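Local coordinates for protein D-hydantoinase (Ralstonia pickettii, PDB 1NFG) that probably catalyses the stereospecific hydrolysis of the cyclic amide bond of D-hydantoin derivatives, using two zinc ions per subunit, at residues His181-Asp186 with Thr286-Ala291; Val56-Glu61 with Val310-Cys315; Lys282-Pro287 with Arg331-Gly336. All blocks are in the same frame, centred on the assembly; numbering follows the deposited sequence.

Contact 1 (His181-Asp186 with Thr286-Ala291); sequences HAENGD and TPPARA. With ZN (zinc ion), chain F.
Glu-183 and Pro-287 bring the two backbones nearest each other, with their CA atoms 7.6 Å apart, so that side chains rather than main chains make the contact. Segment 181-186 is an extended loop that enters a helix at Gly-185, whereas 286-291 is irregular and carries a cis peptide bond between Thr-286 and Pro-287. With CG of His-181 trans to its own backbone N (chi1 171°), the imidazole reaches out until its CE1 stands 3.6 Å from CG2 of Thr-286. That methyl lies at the ring's edge, near its plane, and the two side chains cross at about a right angle. The ring works in two directions: ND1 of His-181 binds a zinc ion at 2.4 Å, while NE2 donates to Glu-183 OE1 at 2.7 Å (N-H...O angle 152°), although the position of OE1 is doubtful in the model. If that bond is real, the ring is held at both nitrogens. The other carboxylate oxygen, OE2 of Glu-183, sits 3.8 Å from CB of Pro-287 and also nears CD of Pro-288. OE2 of Glu-183 accepts from a water at 2.9 Å, and this water takes an N-H of Arg-290 NH2 at 3.0 Å, linking two opposite charges. A second water, 2.2 Å from the zinc, donates to the carbonyl O of Thr-286, a residue that by similarity binds substrate. Lys-148, carboxylated, and His-237 complete this zinc site. Glu-183 OE1 also pairs with Arg-210, subject to the same doubt, and Arg-290 forms a salt bridge to Glu-215. The contact thus joins the loop between strand 178-180 and helix 185-197 to the loop that precedes helix 292-303; helix 204-208 touches Thr-286 and Pro-288, and helix 212-229 packs against Pro-287 and Arg-290.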
loop_
_atom_site.group_PDB
_atom_site.type_symbol
_atom_site.label_atom_id
_atom_site.label_comp_id
_atom_site.label_asym_id
_atom_site.label_seq_id
_atom_site.Cartn_x
_atom_site.Cartn_y
_atom_site.Cartn_z
ATOM N N HIS A 181 -9.709 6.308 21.446
ATOM C CA HIS A 181 -8.387 6.904 21.592
ATOM C C HIS A 181 -7.491 5.717 21.234
ATOM O O HIS A 181 -7.373 4.771 22.010
ATOM C CB HIS A 181 -8.174 7.318 23.045
ATOM C CG HIS A 181 -6.776 7.741 23.358
ATOM N ND1 HIS A 181 -6.440 9.048 23.630
ATOM C CD2 HIS A 181 -5.630 7.028 23.465
ATOM C CE1 HIS A 181 -5.147 9.124 23.895
ATOM N NE2 HIS A 181 -4.632 7.911 23.802
ATOM N N ALA A 182 -6.874 5.756 20.056
ATOM C CA ALA A 182 -6.058 4.634 19.607
ATOM C C ALA A 182 -4.546 4.712 19.776
ATOM O O ALA A 182 -3.830 5.290 18.962
ATOM C CB ALA A 182 -6.398 4.308 18.148
ATOM N N GLU A 183 -4.071 4.104 20.850
ATOM C CA GLU A 183 -2.648 4.018 21.139
ATOM C C GLU A 183 -2.491 2.690 21.841
ATOM O O GLU A 183 -3.390 2.274 22.572
ATOM C CB GLU A 183 -2.200 5.116 22.086
ATOM C CG GLU A 183 -1.721 6.365 21.425
ATOM C CD GLU A 183 -1.229 7.342 22.450
ATOM O OE1 GLU A 183 -1.974 7.552 23.423
ATOM O OE2 GLU A 183 -0.120 7.895 22.302
ATOM N N ASN A 184 -1.378 2.008 21.604
ATOM C CA ASN A 184 -1.154 0.747 22.282
ATOM C C ASN A 184 -0.518 1.117 23.615
ATOM O O ASN A 184 0.685 1.412 23.695
ATOM C CB ASN A 184 -0.236 -0.163 21.482
ATOM C CG ASN A 184 -0.022 -1.495 22.163
ATOM O OD1 ASN A 184 0.539 -1.552 23.264
ATOM N ND2 ASN A 184 -0.479 -2.577 21.527
ATOM N N GLY A 185 -1.356 1.118 24.653
ATOM C CA GLY A 185 -0.925 1.483 25.991
ATOM C C GLY A 185 0.243 0.695 26.531
ATOM O O GLY A 185 1.167 1.263 27.114
ATOM N N ASP A 186 0.205 -0.616 26.341
ATOM C CA ASP A 186 1.278 -1.460 26.821
ATOM C C ASP A 186 2.577 -1.101 26.125
ATOM O O ASP A 186 3.619 -0.984 26.773
ATOM C CB ASP A 186 0.916 -2.923 26.604
ATOM C CG ASP A 186 -0.374 -3.294 27.304
ATOM O OD1 ASP A 186 -0.559 -2.838 28.456
ATOM O OD2 ASP A 186 -1.194 -4.032 26.716
ATOM N N THR A 286 -1.495 14.086 24.275
ATOM C CA THR A 286 -1.494 12.771 23.663
ATOM C C THR A 286 -2.572 12.569 22.602
ATOM O O THR A 286 -3.712 12.987 22.786
ATOM C CB THR A 286 -1.664 11.701 24.762
ATOM O OG1 THR A 286 -0.560 11.783 25.671
ATOM C CG2 THR A 286 -1.740 10.305 24.164
ATOM N N PRO A 287 -2.220 11.922 21.473
ATOM C CA PRO A 287 -0.880 11.403 21.180
ATOM C C PRO A 287 0.134 12.538 21.105
ATOM O O PRO A 287 -0.240 13.711 21.051
ATOM C CB PRO A 287 -1.077 10.687 19.854
ATOM C CG PRO A 287 -2.450 10.123 20.003
ATOM C CD PRO A 287 -3.210 11.311 20.565
ATOM N N PRO A 288 1.433 12.208 21.093
ATOM C CA PRO A 288 2.488 13.225 21.036
ATOM C C PRO A 288 2.505 14.057 19.762
ATOM O O PRO A 288 2.052 13.610 18.708
ATOM C CB PRO A 288 3.777 12.404 21.166
ATOM C CG PRO A 288 3.337 11.115 21.760
ATOM C CD PRO A 288 2.020 10.859 21.095
ATOM N N ALA A 289 3.048 15.266 19.870
ATOM C CA ALA A 289 3.185 16.148 18.723
ATOM C C ALA A 289 4.104 15.410 17.752
ATOM O O ALA A 289 5.099 14.809 18.165
ATOM C CB ALA A 289 3.819 17.454 19.145
ATOM N N ARG A 290 3.779 15.458 16.466
ATOM C CA ARG A 290 4.574 14.769 15.461
ATOM C C ARG A 290 5.611 15.645 14.756
ATOM O O ARG A 290 6.353 16.381 15.404
ATOM C CB ARG A 290 3.635 14.131 14.445
ATOM C CG ARG A 290 2.597 13.216 15.080
ATOM C CD ARG A 290 3.250 12.216 16.020
ATOM N NE ARG A 290 2.329 11.154 16.412
ATOM C CZ ARG A 290 2.614 10.211 17.306
ATOM N NH1 ARG A 290 3.798 10.195 17.908
ATOM N NH2 ARG A 290 1.713 9.282 17.596
ATOM N N ALA A 291 5.672 15.558 13.430
ATOM C CA ALA A 291 6.628 16.351 12.660
ATOM C C ALA A 291 5.925 17.176 11.589
ATOM O O ALA A 291 4.749 16.943 11.293
ATOM C CB ALA A 291 7.652 15.440 12.019
HETATM ZN ZN ZN F . -7.374 11.238 23.788
HETATM O O HOH W 1 1.413 7.395 19.944
HETATM O O HOH W 2 -6.160 12.878 24.566
#

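Contact 2 (Val56-Glu61 with Val310-Cys315); sequences VHTHVE and VSSDHC. With ZN (zinc ion), chain E.
The side chains of His-57 and Asp-313 run alongside each other in one direction, where the segments are nearly parallel, 14° apart. This is the close-packed part. CB of Asp-313 sits over one face of the His-57 ring, toward its rim, 3.8 Å from the centroid in a CH-pi contact, and Ser-311 backs CB of the histidine. Three ligands then converge on one zinc ion: NE2 of His-57 at 2.4 Å, NE2 of His-59 at 2.3 Å and OD1 of Asp-313 at 2.2 Å. OD1 of Asp-313 lies at the edge of the His-59 ring, the carboxylate plane turned 73° from it. Glu-260, accepting from ND1 of His-57, is a second-shell residue that steadies that ring. Main-chain bonding is poorer: Asp-313 N to His-57 O (2.7 Å) and His-59 N to His-314 O (3.0 Å) are both weak. Toward the partly exposed end the fit loosens, and Cys-315 SG approaches the His-59 ring only obliquely, 3.8 Å from CD2. His-57 near the end of strand 48-58 and His-59 just past it, joined by an aspartate just past strand 310-311 and the carboxylated Lys-148, form the His-X-His and aspartate metal site of the amidohydrolase TIM barrel.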
loop_
_atom_site.group_PDB
_atom_site.type_symbol
_atom_site.label_atom_id
_atom_site.label_comp_id
_atom_site.label_asym_id
_atom_site.label_seq_id
_atom_site.Cartn_x
_atom_site.Cartn_y
_atom_site.Cartn_z
ATOM N N VAL A 56 -16.577 19.054 18.694
ATOM C CA VAL A 56 -16.998 17.765 19.225
ATOM C C VAL A 56 -15.948 17.012 20.041
ATOM O O VAL A 56 -16.093 15.814 20.281
ATOM C CB VAL A 56 -17.507 16.840 18.087
ATOM C CG1 VAL A 56 -18.603 17.552 17.308
ATOM C CG2 VAL A 56 -16.356 16.433 17.167
ATOM N N HIS A 57 -14.899 17.697 20.480
ATOM C CA HIS A 57 -13.877 17.024 21.274
ATOM C C HIS A 57 -13.312 17.928 22.361
ATOM O O HIS A 57 -12.241 18.516 22.193
ATOM C CB HIS A 57 -12.745 16.525 20.370
ATOM C CG HIS A 57 -11.789 15.586 21.047
ATOM N ND1 HIS A 57 -11.083 14.621 20.357
ATOM C CD2 HIS A 57 -11.424 15.459 22.344
ATOM C CE1 HIS A 57 -10.330 13.941 21.202
ATOM N NE2 HIS A 57 -10.519 14.428 22.414
ATOM N N THR A 58 -14.034 18.028 23.477
ATOM C CA THR A 58 -13.600 18.853 24.598
ATOM C C THR A 58 -13.634 18.122 25.933
ATOM O O THR A 58 -14.387 17.162 26.125
ATOM C CB THR A 58 -14.473 20.122 24.763
ATOM O OG1 THR A 58 -15.846 19.742 24.937
ATOM C CG2 THR A 58 -14.346 21.020 23.557
ATOM N N HIS A 59 -12.797 18.598 26.847
ATOM C CA HIS A 59 -12.707 18.075 28.206
ATOM C C HIS A 59 -12.727 19.341 29.049
ATOM O O HIS A 59 -11.776 19.668 29.760
ATOM C CB HIS A 59 -11.401 17.310 28.398
ATOM C CG HIS A 59 -11.255 16.134 27.481
ATOM N ND1 HIS A 59 -12.148 15.084 27.471
ATOM C CD2 HIS A 59 -10.326 15.846 26.540
ATOM C CE1 HIS A 59 -11.775 14.200 26.564
ATOM N NE2 HIS A 59 -10.673 14.638 25.984
ATOM N N VAL A 60 -13.836 20.060 28.913
ATOM C CA VAL A 60 -14.089 21.324 29.584
ATOM C C VAL A 60 -13.814 21.351 31.095
ATOM O O VAL A 60 -13.195 22.290 31.598
ATOM C CB VAL A 60 -15.539 21.752 29.294
ATOM C CG1 VAL A 60 -15.901 22.944 30.105
ATOM C CG2 VAL A 60 -15.684 22.073 27.817
ATOM N N GLU A 61 -14.276 20.326 31.810
ATOM C CA GLU A 61 -14.076 20.227 33.256
ATOM C C GLU A 61 -13.653 18.802 33.593
ATOM O O GLU A 61 -14.393 17.849 33.355
ATOM C CB GLU A 61 -15.368 20.568 33.994
ATOM C CG GLU A 61 -15.157 21.316 35.293
ATOM C CD GLU A 61 -16.466 21.707 35.941
ATOM O OE1 GLU A 61 -17.087 20.842 36.585
ATOM O OE2 GLU A 61 -16.886 22.872 35.795
ATOM N N VAL A 310 -12.041 19.173 12.552
ATOM C CA VAL A 310 -10.794 19.517 13.222
ATOM C C VAL A 310 -11.273 19.999 14.589
ATOM O O VAL A 310 -11.720 21.140 14.721
ATOM C CB VAL A 310 -10.035 20.674 12.536
ATOM C CG1 VAL A 310 -8.815 21.052 13.373
ATOM C CG2 VAL A 310 -9.612 20.274 11.130
ATOM N N SER A 311 -11.218 19.121 15.589
ATOM C CA SER A 311 -11.653 19.470 16.938
ATOM C C SER A 311 -10.446 19.935 17.727
ATOM O O SER A 311 -9.350 19.994 17.176
ATOM C CB SER A 311 -12.325 18.271 17.615
ATOM O OG SER A 311 -11.511 17.114 17.562
ATOM N N SER A 312 -10.635 20.256 19.008
ATOM C CA SER A 312 -9.531 20.760 19.832
ATOM C C SER A 312 -8.928 19.846 20.901
ATOM O O SER A 312 -7.741 19.959 21.204
ATOM C CB SER A 312 -9.949 22.072 20.513
ATOM O OG SER A 312 -11.007 21.861 21.441
ATOM N N ASP A 313 -9.723 18.946 21.470
ATOM C CA ASP A 313 -9.235 18.079 22.554
ATOM C C ASP A 313 -8.736 19.019 23.656
ATOM O O ASP A 313 -7.644 18.851 24.208
ATOM C CB ASP A 313 -8.100 17.153 22.076
ATOM C CG ASP A 313 -7.762 16.055 23.096
ATOM O OD1 ASP A 313 -8.638 15.704 23.919
ATOM O OD2 ASP A 313 -6.626 15.528 23.064
ATOM N N HIS A 314 -9.565 20.017 23.947
ATOM C CA HIS A 314 -9.283 21.036 24.951
ATOM C C HIS A 314 -9.143 20.507 26.381
ATOM O O HIS A 314 -10.041 19.840 26.913
ATOM C CB HIS A 314 -10.383 22.110 24.921
ATOM C CG HIS A 314 -10.178 23.215 25.910
ATOM N ND1 HIS A 314 -9.313 24.264 25.683
ATOM C CD2 HIS A 314 -10.697 23.414 27.145
ATOM C CE1 HIS A 314 -9.307 25.062 26.738
ATOM N NE2 HIS A 314 -10.138 24.568 27.639
ATOM N N CYS A 315 -8.004 20.825 26.987
ATOM C CA CYS A 315 -7.697 20.443 28.358
ATOM C C CYS A 315 -7.143 21.673 29.069
ATOM O O CYS A 315 -6.708 22.630 28.423
ATOM C CB CYS A 315 -6.660 19.321 28.395
ATOM S SG CYS A 315 -7.291 17.734 27.841
HETATM ZN ZN ZN E . -9.358 13.644 24.339
#

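Contact 3 (Lys282-Pro287 with Arg331-Gly336); sequences KYVFTP and RAIPNG
Phe-285 and Gly-336 come within 4.2 Å of each other, CA to CA, where the two irregular segments meet with their directions 73° apart. One main-chain bond ties them: Gly-336 N donates to Val-284 O (2.9 Å, 162°), arriving in the carbonyl plane on a lone pair. An inverse gamma turn pivots on Val-284, closed by a weak bond from Phe-285 N to Tyr-283 O. Gly-336 takes a backbone conformation open mainly to glycine. Both segments belong to loops that follow barrel strands, 257-262 and 310-311, and bring together Thr-286 and Asn-335, substrate-binding residues by similarity. Thr-286 OG1, trans to its carbonyl carbon, donates to Asn-335 OD1 at 2.8 Å, but from well above the amide carbonyl plane, 55° out of it. The other end of that amide, ND2 of Asn-335, lies 3.5 Å from CG1 of Val-284. Next to it the Val-284 and Ile-333 side chains cross at about a right angle, CG1 of the valine 3.9 Å from CG2 of the isoleucine. His-206 on helix 204-208 touches Val-284, Thr-286 and Asn-335.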
loop_
_atom_site.group_PDB
_atom_site.type_symbol
_atom_site.label_atom_id
_atom_site.label_comp_id
_atom_site.label_asym_id
_atom_site.label_seq_id
_atom_site.Cartn_x
_atom_site.Cartn_y
_atom_site.Cartn_z
ATOM N N LYS A 282 4.368 22.311 28.392
ATOM C CA LYS A 282 3.114 22.849 27.885
ATOM C C LYS A 282 2.589 22.028 26.717
ATOM O O LYS A 282 1.381 21.921 26.514
ATOM C CB LYS A 282 3.303 24.291 27.418
ATOM C CG LYS A 282 3.626 25.265 28.522
ATOM C CD LYS A 282 3.751 26.671 27.985
ATOM C CE LYS A 282 4.121 27.649 29.082
ATOM N NZ LYS A 282 4.233 29.035 28.544
ATOM N N TYR A 283 3.505 21.438 25.958
ATOM C CA TYR A 283 3.147 20.666 24.777
ATOM C C TYR A 283 3.016 19.187 25.015
ATOM O O TYR A 283 3.020 18.397 24.073
ATOM C CB TYR A 283 4.166 20.943 23.681
ATOM C CG TYR A 283 4.278 22.421 23.451
ATOM C CD1 TYR A 283 3.334 23.092 22.681
ATOM C CD2 TYR A 283 5.247 23.173 24.112
ATOM C CE1 TYR A 283 3.346 24.475 22.583
ATOM C CE2 TYR A 283 5.266 24.554 24.025
ATOM C CZ TYR A 283 4.311 25.198 23.261
ATOM O OH TYR A 283 4.304 26.568 23.193
ATOM N N VAL A 284 2.888 18.812 26.279
ATOM C CA VAL A 284 2.730 17.414 26.608
ATOM C C VAL A 284 1.259 17.028 26.503
ATOM O O VAL A 284 0.494 17.140 27.470
ATOM C CB VAL A 284 3.246 17.099 28.029
ATOM C CG1 VAL A 284 2.916 15.658 28.394
ATOM C CG2 VAL A 284 4.748 17.324 28.096
ATOM N N PHE A 285 0.863 16.604 25.307
ATOM C CA PHE A 285 -0.498 16.147 25.066
ATOM C C PHE A 285 -0.388 14.815 24.344
ATOM O O PHE A 285 0.688 14.456 23.860
ATOM C CB PHE A 285 -1.300 17.166 24.252
ATOM C CG PHE A 285 -0.549 17.759 23.103
ATOM C CD1 PHE A 285 -0.297 17.015 21.959
ATOM C CD2 PHE A 285 -0.100 19.074 23.164
ATOM C CE1 PHE A 285 0.391 17.575 20.894
ATOM C CE2 PHE A 285 0.586 19.642 22.107
ATOM C CZ PHE A 285 0.834 18.893 20.968
ATOM N N THR A 286 -1.495 14.086 24.275
ATOM C CA THR A 286 -1.494 12.771 23.663
ATOM C C THR A 286 -2.572 12.569 22.602
ATOM O O THR A 286 -3.712 12.987 22.786
ATOM C CB THR A 286 -1.664 11.701 24.762
ATOM O OG1 THR A 286 -0.560 11.783 25.671
ATOM C CG2 THR A 286 -1.740 10.305 24.164
ATOM N N PRO A 287 -2.220 11.922 21.473
ATOM C CA PRO A 287 -0.880 11.403 21.180
ATOM C C PRO A 287 0.134 12.538 21.105
ATOM O O PRO A 287 -0.240 13.711 21.051
ATOM C CB PRO A 287 -1.077 10.687 19.854
ATOM C CG PRO A 287 -2.450 10.123 20.003
ATOM C CD PRO A 287 -3.210 11.311 20.565
ATOM N N ARG A 331 6.433 11.426 32.965
ATOM C CA ARG A 331 5.267 10.578 33.167
ATOM C C ARG A 331 4.240 11.189 34.111
ATOM O O ARG A 331 3.043 10.933 33.984
ATOM C CB ARG A 331 5.687 9.221 33.718
ATOM C CG ARG A 331 6.514 8.396 32.778
ATOM C CD ARG A 331 6.962 7.157 33.495
ATOM N NE ARG A 331 7.655 7.521 34.725
ATOM C CZ ARG A 331 7.947 6.663 35.697
ATOM N NH1 ARG A 331 7.599 5.386 35.577
ATOM N NH2 ARG A 331 8.582 7.085 36.784
ATOM N N ALA A 332 4.712 11.986 35.061
ATOM C CA ALA A 332 3.822 12.609 36.033
ATOM C C ALA A 332 3.127 13.859 35.491
ATOM O O ALA A 332 2.186 14.365 36.110
ATOM C CB ALA A 332 4.595 12.945 37.304
ATOM N N ILE A 333 3.592 14.356 34.345
ATOM C CA ILE A 333 3.001 15.542 33.724
ATOM C C ILE A 333 1.608 15.227 33.190
ATOM O O ILE A 333 1.455 14.392 32.296
ATOM C CB ILE A 333 3.832 16.041 32.526
ATOM C CG1 ILE A 333 5.265 16.321 32.959
ATOM C CG2 ILE A 333 3.190 17.292 31.940
ATOM C CD1 ILE A 333 6.183 16.696 31.825
ATOM N N PRO A 334 0.569 15.882 33.737
ATOM C CA PRO A 334 -0.787 15.612 33.246
ATOM C C PRO A 334 -0.888 15.959 31.755
ATOM O O PRO A 334 -0.518 17.057 31.329
ATOM C CB PRO A 334 -1.663 16.490 34.144
ATOM C CG PRO A 334 -0.739 17.599 34.563
ATOM C CD PRO A 334 0.557 16.882 34.819
ATOM N N ASN A 335 -1.365 14.998 30.971
ATOM C CA ASN A 335 -1.490 15.158 29.524
ATOM C C ASN A 335 -2.626 16.070 29.091
ATOM O O ASN A 335 -3.725 16.007 29.639
ATOM C CB ASN A 335 -1.678 13.787 28.856
ATOM C CG ASN A 335 -0.442 12.906 28.958
ATOM O OD1 ASN A 335 -0.416 11.791 28.425
ATOM N ND2 ASN A 335 0.588 13.400 29.643
ATOM N N GLY A 336 -2.356 16.913 28.096
ATOM C CA GLY A 336 -3.386 17.800 27.592
ATOM C C GLY A 336 -2.960 19.236 27.421
ATOM O O GLY A 336 -2.095 19.728 28.148
#

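All three contacts are mainly buried, but contact 2 is the most central, its centre about 4 Å from that of the chain, while the centres of contacts 1 and 3 lie about 17 Å out. Contact 1 supplies one histidine to one zinc ion, contact 2 three side chains to the other. Contact 2 joins two barrel strand ends through metal bonds and weak main-chain bonds; contact 1 packs a histidine edge and a carboxylate on threonine and prolines, with a water bridge to an arginine. Contact 3 has no metal ligand and combines amide, hydroxyl and apolar groups. Contacts 1 and 3 share Thr-286 and Pro-287. Contact 2 touches contact 3 where Cys-315 CB packs 3.7 Å from Gly-336 CA.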